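Local coordinates for flagellar hook associated protein type 3 FlgL (Legionella pneumophila subsp. pneumophila, PDB 5YTI) that probably serves as a structural component of the bacterial flagellum, as a hook-associated protein at the junction between hook and filament, at residues 133-137 with 177-183; 72-76 with 174-178. All blocks are in the same frame, centred on the assembly; numbering follows the deposited sequence.

Interaction 1 of 2, residues 133-137 with 177-183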
ATOM      1  N   SER A 133     -14.567  -5.984 -23.474  1.00121.84           N
ATOM      2  CA  SER A 133     -14.073  -4.804 -22.738  1.00117.66           C
ATOM      3  C   SER A 133     -13.198  -5.243 -21.543  1.00113.71           C
ATOM      4  O   SER A 133     -13.392  -6.322 -20.997  1.00122.04           O
ATOM      5  CB  SER A 133     -15.245  -3.956 -22.248  1.00116.74           C
ATOM      6  OG  SER A 133     -16.137  -4.720 -21.470  1.00115.60           O
ATOM      7  N   TYR A 134     -12.242  -4.430 -21.117  1.00104.67           N
ATOM      8  CA  TYR A 134     -11.250  -4.909 -20.139  1.00 99.35           C
ATOM      9  C   TYR A 134     -11.797  -4.987 -18.718  1.00 95.26           C
ATOM     10  O   TYR A 134     -12.493  -4.083 -18.299  1.00 98.07           O
ATOM     11  CB  TYR A 134     -10.016  -4.019 -20.189  1.00 99.10           C
ATOM     12  CG  TYR A 134      -9.294  -4.111 -21.506  1.00102.35           C
ATOM     13  CD1 TYR A 134      -8.434  -5.179 -21.781  1.00104.16           C
ATOM     14  CD2 TYR A 134      -9.475  -3.143 -22.490  1.00104.16           C
ATOM     15  CE1 TYR A 134      -7.773  -5.270 -22.999  1.00105.51           C
ATOM     16  CE2 TYR A 134      -8.822  -3.225 -23.713  1.00104.28           C
ATOM     17  CZ  TYR A 134      -7.973  -4.287 -23.964  1.00105.71           C
ATOM     18  OH  TYR A 134      -7.323  -4.355 -25.175  1.00107.08           O
HETATM   19  N   MSE A 135     -11.487  -6.041 -17.960  1.00 92.67           N
HETATM   20  CA  MSE A 135     -12.073  -6.159 -16.608  1.00 89.71           C
HETATM   21  C   MSE A 135     -11.448  -5.243 -15.596  1.00 86.87           C
HETATM   22  O   MSE A 135     -12.118  -4.843 -14.643  1.00 90.18           O
HETATM   23  CB  MSE A 135     -12.191  -7.581 -16.034  1.00 90.11           C
HETATM   24  CG  MSE A 135     -10.949  -8.434 -15.919  1.00 91.83           C
HETATM   25 SE   MSE A 135     -11.303 -10.030 -14.776  1.00 95.43          SE
HETATM   26  CE  MSE A 135     -12.571 -11.124 -15.827  1.00 94.31           C
ATOM     27  N   PHE A 136     -10.189  -4.867 -15.776  1.00 84.13           N
ATOM     28  CA  PHE A 136      -9.502  -4.128 -14.722  1.00 82.88           C
ATOM     29  C   PHE A 136      -9.168  -2.696 -15.115  1.00 83.05           C
ATOM     30  O   PHE A 136      -8.246  -2.088 -14.599  1.00 78.06           O
ATOM     31  CB  PHE A 136      -8.222  -4.855 -14.328  1.00 82.13           C
ATOM     32  CG  PHE A 136      -8.448  -6.198 -13.710  1.00 81.51           C
ATOM     33  CD1 PHE A 136      -9.246  -6.335 -12.590  1.00 80.73           C
ATOM     34  CD2 PHE A 136      -7.833  -7.321 -14.223  1.00 82.41           C
ATOM     35  CE1 PHE A 136      -9.453  -7.576 -12.003  1.00 80.32           C
ATOM     36  CE2 PHE A 136      -8.031  -8.561 -13.636  1.00 81.83           C
ATOM     37  CZ  PHE A 136      -8.843  -8.688 -12.525  1.00 79.84           C
ATOM     38  N   SER A 137      -9.935  -2.145 -16.027  1.00 86.14           N
ATOM     39  CA  SER A 137      -9.633  -0.820 -16.518  1.00 88.23           C
ATOM     40  C   SER A 137     -10.492   0.267 -15.886  1.00 88.04           C
ATOM     41  O   SER A 137     -10.208   1.453 -16.060  1.00 89.04           O
ATOM     42  CB  SER A 137      -9.834  -0.796 -18.020  1.00 88.75           C
ATOM     43  OG  SER A 137     -11.087  -1.362 -18.319  1.00 90.78           O
ATOM     44  N   ASP A 177     -13.331  -4.568 -10.098  1.00 88.19           N
ATOM     45  CA  ASP A 177     -12.251  -3.882  -9.402  1.00 85.86           C
ATOM     46  C   ASP A 177     -11.360  -3.217 -10.452  1.00 84.87           C
ATOM     47  O   ASP A 177     -11.542  -3.444 -11.654  1.00 87.46           O
ATOM     48  CB  ASP A 177     -11.451  -4.848  -8.548  1.00 86.07           C
ATOM     49  CG  ASP A 177     -12.271  -5.478  -7.440  1.00 88.27           C
ATOM     50  OD1 ASP A 177     -12.930  -6.509  -7.701  1.00 92.33           O
ATOM     51  OD2 ASP A 177     -12.219  -4.977  -6.289  1.00 89.57           O
ATOM     52  N   THR A 178     -10.418  -2.383 -10.014  1.00 83.01           N
ATOM     53  CA  THR A 178      -9.591  -1.652 -10.966  1.00 81.91           C
ATOM     54  C   THR A 178      -8.105  -1.863 -10.747  1.00 81.80           C
ATOM     55  O   THR A 178      -7.645  -2.050  -9.625  1.00 82.93           O
ATOM     56  CB  THR A 178      -9.944  -0.142 -11.007  1.00 81.74           C
ATOM     57  OG1 THR A 178      -9.574   0.507  -9.782  1.00 81.55           O
ATOM     58  CG2 THR A 178     -11.426   0.020 -11.253  1.00 81.23           C
ATOM     59  N   GLY A 179      -7.367  -1.815 -11.851  1.00 81.98           N
ATOM     60  CA  GLY A 179      -5.968  -2.248 -11.909  1.00 80.21           C
ATOM     61  C   GLY A 179      -5.066  -1.492 -10.977  1.00 78.50           C
ATOM     62  O   GLY A 179      -4.092  -2.053 -10.470  1.00 77.38           O
ATOM     63  N   ASP A 180      -5.395  -0.223 -10.742  1.00 77.66           N
ATOM     64  CA  ASP A 180      -4.616   0.596  -9.824  1.00 78.33           C
ATOM     65  C   ASP A 180      -4.725   0.007  -8.425  1.00 76.83           C
ATOM     66  O   ASP A 180      -3.750  -0.061  -7.694  1.00 75.46           O
ATOM     67  CB  ASP A 180      -5.079   2.052  -9.832  1.00 80.18           C
ATOM     68  CG  ASP A 180      -6.456   2.226  -9.190  1.00 81.79           C
ATOM     69  OD1 ASP A 180      -7.421   1.593  -9.696  1.00 83.22           O
ATOM     70  OD2 ASP A 180      -6.561   2.980  -8.186  1.00 79.76           O
ATOM     71  N   ASN A 181      -5.906  -0.469  -8.059  1.00 77.05           N
ATOM     72  CA  ASN A 181      -6.030  -1.151  -6.778  1.00 77.10           C
ATOM     73  C   ASN A 181      -5.448  -2.562  -6.807  1.00 77.18           C
ATOM     74  O   ASN A 181      -4.726  -2.925  -5.900  1.00 79.75           O
ATOM     75  CB  ASN A 181      -7.475  -1.201  -6.293  1.00 76.84           C
ATOM     76  CG  ASN A 181      -7.580  -1.700  -4.887  1.00 76.75           C
ATOM     77  OD1 ASN A 181      -6.839  -1.276  -4.007  1.00 80.20           O
ATOM     78  ND2 ASN A 181      -8.455  -2.637  -4.672  1.00 77.04           N
ATOM     79  N   VAL A 182      -5.731  -3.354  -7.839  1.00 77.12           N
ATOM     80  CA  VAL A 182      -5.339  -4.766  -7.799  1.00 76.91           C
ATOM     81  C   VAL A 182      -3.851  -5.005  -8.031  1.00 76.26           C
ATOM     82  O   VAL A 182      -3.241  -5.757  -7.303  1.00 74.50           O
ATOM     83  CB  VAL A 182      -6.131  -5.609  -8.798  1.00 76.67           C
ATOM     84  CG1 VAL A 182      -5.641  -7.040  -8.756  1.00 77.56           C
ATOM     85  CG2 VAL A 182      -7.611  -5.546  -8.484  1.00 75.63           C
ATOM     86  N   PHE A 183      -3.276  -4.315  -9.012  1.00 77.37           N
ATOM     87  CA  PHE A 183      -1.927  -4.602  -9.469  1.00 77.24           C
ATOM     88  C   PHE A 183      -0.857  -3.553  -9.207  1.00 75.82           C
ATOM     89  O   PHE A 183       0.303  -3.906  -9.119  1.00 75.36           O
ATOM     90  CB  PHE A 183      -1.971  -4.865 -10.972  1.00 78.69           C
ATOM     91  CG  PHE A 183      -2.807  -6.053 -11.352  1.00 78.07           C
ATOM     92  CD1 PHE A 183      -2.293  -7.318 -11.274  1.00 78.68           C
ATOM     93  CD2 PHE A 183      -4.100  -5.889 -11.806  1.00 78.88           C
ATOM     94  CE1 PHE A 183      -3.062  -8.415 -11.625  1.00 80.82           C
ATOM     95  CE2 PHE A 183      -4.881  -6.975 -12.163  1.00 80.32           C
ATOM     96  CZ  PHE A 183      -4.362  -8.244 -12.076  1.00 79.86           C
TER

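Interaction 2 of 2, residues 72-76 with 174-178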
ATOM      1  N   ALA A  72     -19.998 -11.788 -13.531  1.00 93.31           N
ATOM      2  CA  ALA A  72     -18.791 -10.986 -13.756  1.00 90.37           C
ATOM      3  C   ALA A  72     -17.804 -11.181 -12.611  1.00 87.00           C
ATOM      4  O   ALA A  72     -16.602 -11.212 -12.823  1.00 83.50           O
ATOM      5  CB  ALA A  72     -19.146  -9.506 -13.906  1.00 90.45           C
ATOM      6  N   LEU A  73     -18.332 -11.316 -11.402  1.00 86.86           N
ATOM      7  CA  LEU A  73     -17.511 -11.458 -10.214  1.00 88.91           C
ATOM      8  C   LEU A  73     -16.858 -12.830 -10.092  1.00 88.27           C
ATOM      9  O   LEU A  73     -15.711 -12.932  -9.698  1.00 85.70           O
ATOM     10  CB  LEU A  73     -18.345 -11.174  -8.960  1.00 91.30           C
ATOM     11  CG  LEU A  73     -18.201  -9.797  -8.299  1.00 92.60           C
ATOM     12  CD1 LEU A  73     -18.220  -8.631  -9.281  1.00 93.07           C
ATOM     13  CD2 LEU A  73     -19.298  -9.640  -7.264  1.00 93.48           C
ATOM     14  N   ARG A  74     -17.587 -13.886 -10.416  1.00 91.72           N
ATOM     15  CA  ARG A  74     -17.009 -15.228 -10.420  1.00 94.54           C
ATOM     16  C   ARG A  74     -15.949 -15.415 -11.531  1.00 93.57           C
ATOM     17  O   ARG A  74     -14.936 -16.089 -11.308  1.00 92.24           O
ATOM     18  CB  ARG A  74     -18.108 -16.288 -10.512  1.00 98.33           C
ATOM     19  CG  ARG A  74     -18.863 -16.490  -9.199  1.00101.85           C
ATOM     20  CD  ARG A  74     -19.784 -17.717  -9.215  1.00106.29           C
ATOM     21  NE  ARG A  74     -20.962 -17.525  -8.362  1.00111.46           N
ATOM     22  CZ  ARG A  74     -21.028 -17.795  -7.059  1.00114.79           C
ATOM     23  NH1 ARG A  74     -22.157 -17.551  -6.384  1.00119.07           N
ATOM     24  NH2 ARG A  74     -19.980 -18.305  -6.425  1.00115.86           N
ATOM     25  N   LEU A  75     -16.173 -14.811 -12.701  1.00 92.02           N
ATOM     26  CA  LEU A  75     -15.162 -14.769 -13.763  1.00 92.80           C
ATOM     27  C   LEU A  75     -13.888 -14.083 -13.234  1.00 92.88           C
ATOM     28  O   LEU A  75     -12.767 -14.568 -13.435  1.00 94.19           O
ATOM     29  CB  LEU A  75     -15.710 -14.028 -14.987  1.00 94.48           C
ATOM     30  CG  LEU A  75     -15.312 -14.522 -16.378  1.00 96.16           C
ATOM     31  CD1 LEU A  75     -15.758 -15.962 -16.562  1.00 98.44           C
ATOM     32  CD2 LEU A  75     -15.929 -13.642 -17.461  1.00 97.48           C
ATOM     33  N   GLU A  76     -14.088 -12.966 -12.532  1.00 92.67           N
ATOM     34  CA  GLU A  76     -13.019 -12.213 -11.870  1.00 90.16           C
ATOM     35  C   GLU A  76     -12.360 -12.985 -10.693  1.00 91.11           C
ATOM     36  O   GLU A  76     -11.179 -12.837 -10.457  1.00 90.72           O
ATOM     37  CB  GLU A  76     -13.560 -10.858 -11.388  1.00 87.83           C
ATOM     38  CG  GLU A  76     -12.474  -9.866 -11.002  1.00 88.86           C
ATOM     39  CD  GLU A  76     -12.927  -8.775 -10.036  1.00 88.22           C
ATOM     40  OE1 GLU A  76     -12.253  -8.592  -9.001  1.00 85.56           O
ATOM     41  OE2 GLU A  76     -13.934  -8.082 -10.314  1.00 93.25           O
ATOM     42  N   ALA A 174     -20.636  -3.512  -6.050  1.00 89.53           N
ATOM     43  CA  ALA A 174     -19.632  -3.218  -7.086  1.00 89.51           C
ATOM     44  C   ALA A 174     -19.354  -4.456  -7.932  1.00 87.59           C
ATOM     45  O   ALA A 174     -19.122  -5.518  -7.378  1.00 86.00           O
ATOM     46  CB  ALA A 174     -18.345  -2.709  -6.450  1.00 89.66           C
ATOM     47  N   VAL A 175     -19.363  -4.323  -9.257  1.00 85.94           N
ATOM     48  CA  VAL A 175     -19.238  -5.497 -10.104  1.00 87.03           C
ATOM     49  C   VAL A 175     -17.886  -5.607 -10.757  1.00 89.27           C
ATOM     50  O   VAL A 175     -17.708  -6.416 -11.668  1.00 98.36           O
ATOM     51  CB  VAL A 175     -20.298  -5.533 -11.208  1.00 86.73           C
ATOM     52  CG1 VAL A 175     -21.679  -5.418 -10.607  1.00 86.54           C
ATOM     53  CG2 VAL A 175     -20.061  -4.428 -12.220  1.00 87.38           C
ATOM     54  N   ASN A 176     -16.934  -4.799 -10.312  1.00 89.97           N
ATOM     55  CA  ASN A 176     -15.573  -4.870 -10.831  1.00 88.43           C
ATOM     56  C   ASN A 176     -14.605  -4.328  -9.825  1.00 87.73           C
ATOM     57  O   ASN A 176     -14.992  -3.721  -8.823  1.00 86.75           O
ATOM     58  CB  ASN A 176     -15.432  -4.080 -12.143  1.00 87.84           C
ATOM     59  CG  ASN A 176     -15.614  -2.586 -11.965  1.00 86.34           C
ATOM     60  OD1 ASN A 176     -16.616  -2.117 -11.448  1.00 86.61           O
ATOM     61  ND2 ASN A 176     -14.650  -1.833 -12.427  1.00 88.83           N
ATOM     62  N   ASP A 177     -13.331  -4.568 -10.098  1.00 88.19           N
ATOM     63  CA  ASP A 177     -12.251  -3.882  -9.402  1.00 85.86           C
ATOM     64  C   ASP A 177     -11.360  -3.217 -10.452  1.00 84.87           C
ATOM     65  O   ASP A 177     -11.542  -3.444 -11.654  1.00 87.46           O
ATOM     66  CB  ASP A 177     -11.451  -4.848  -8.548  1.00 86.07           C
ATOM     67  CG  ASP A 177     -12.271  -5.478  -7.440  1.00 88.27           C
ATOM     68  OD1 ASP A 177     -12.930  -6.509  -7.701  1.00 92.33           O
ATOM     69  OD2 ASP A 177     -12.219  -4.977  -6.289  1.00 89.57           O
ATOM     70  N   THR A 178     -10.418  -2.383 -10.014  1.00 83.01           N
ATOM     71  CA  THR A 178      -9.591  -1.652 -10.966  1.00 81.91           C
ATOM     72  C   THR A 178      -8.105  -1.863 -10.747  1.00 81.80           C
ATOM     73  O   THR A 178      -7.645  -2.050  -9.625  1.00 82.93           O
ATOM     74  CB  THR A 178      -9.944  -0.142 -11.007  1.00 81.74           C
ATOM     75  OG1 THR A 178      -9.574   0.507  -9.782  1.00 81.55           O
ATOM     76  CG2 THR A 178     -11.426   0.020 -11.253  1.00 81.23           C
TER

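Interaction 1 of 2, residues 133-137 with 177-183
Phe-136 and Phe-183 form a T-shaped (edge-to-face) pair, and this is the tightly packed part of the contact. Phe-183 turns its edge to one face of the Phe-136 ring. Phe-183 CE2 lies 3.6 Å from Phe-136 CD2, nearer the rim than the centre. The centroids are 5.3 Å apart and the planes meet at 74°. Met-135, a selenomethionine, lays its CG over the opposite face, so the Phe-136 ring is sandwiched. In Phe-136, chi1 of -65° sets the ring beside the backbone N, where one face meets Phe-183. Phe-136 CE1 has a looser neighbour, Val-182 CG2 at 4.5 Å, which comes obliquely. The carbonyl O of Asp-177 comes to the ring edge, 3.8 Å from Phe-136 CD1.

The backbone adds one bond. Gly-179 N donates to Phe-136 O at 2.9 Å, bent to 140° at the hydrogen. The same oxygen is also hydrogen-bonded to the Tyr-156 hydroxyl. Gly-179 opens the short helix 179-184, and Thr-178 holds its N-cap position. The contact thus docks the loop after helix 104-125 on the start of this helix, in the helical part of a flagellin-family fold. Ile-79 of helix 49-96 also packs on Phe-136.

Away from the rings, Ser-133 and Tyr-134 do not reach segment 177-183 and are partly exposed. Asn-181, also partly exposed, takes no part in the packing on 133-137; its OD1 is hydrogen-bonded to Asn-293 of the second subunit. Asp-180 is buried, and its OD2 forms a salt bridge with Arg-185 of that subunit.

Interaction 2 of 2, residues 72-76 with 174-178
Asp-177 OD2 is held in a salt bridge by Arg-348 of helix 316-374, while Glu-76 brings its carboxylate up to Asp-177 OD1. Glu-76 OE1 is modelled 2.5 Å from Asp-177 OD1. The two acid side chains cross at about a right angle, with carboxylate planes 88° apart. The positive charge of Arg-348 probably eases the closeness of the two acids.

Glu-76 reaches across with an extended chain. CG stands anti to the backbone N (chi1 -166°), which sends the carboxylate out from helix 49-96 to the loop. Glu-76 OE2 comes to lie beside the loop backbone, 3.6 Å from Asn-176 CA.

Segment 174-178 links strand 171-174 to helix 179-184. It lies against one side of helix 49-96, within the long-helix bundle of the flagellin family, and Arg-348 ties it to helix 316-374 as well. Besides its bond to Asp-177, Arg-348 also donates to the carbonyl of Ala-174.

One turn earlier on helix 49-96, methyl groups pack on the loop backbone. Leu-73 CD1 packs on the Val-175 carbonyl. The same methyl, Leu-73 CD1, also meets the Val-175 side chain, 4.2 Å from Val-175 CB. Leu-73 CD2 is 4.1 Å from Ala-174 O. Ala-72 adds its CB, 4.1 Å from Val-175 O. The CB of Asn-176 points away from the helix, and OD1 of Asn-176 accepts from the backbone N of Arg-163.

In the fold
Interactions 1 and 2 are neighbours, with centres about 9 Å apart. Along the chain, segment 72-76 comes first, on helix 49-96. Segment 133-137 follows, in the loop after helix 104-125. Segments 174-178 and 177-183 come last and share Asp-177 and Thr-178, so one continuous piece of chain serves both contacts. The two sites also touch directly: Phe-136 CE1 lies 3.9 Å from Glu-76 CG, and the selenium of Met-135 packs on the same carbon. Helix 49-96, the loop 133-137 and the start of helix 179-184 are thus joined in one buried region, with helix 316-374 alongside. Interaction 1 extends this region to the second subunit.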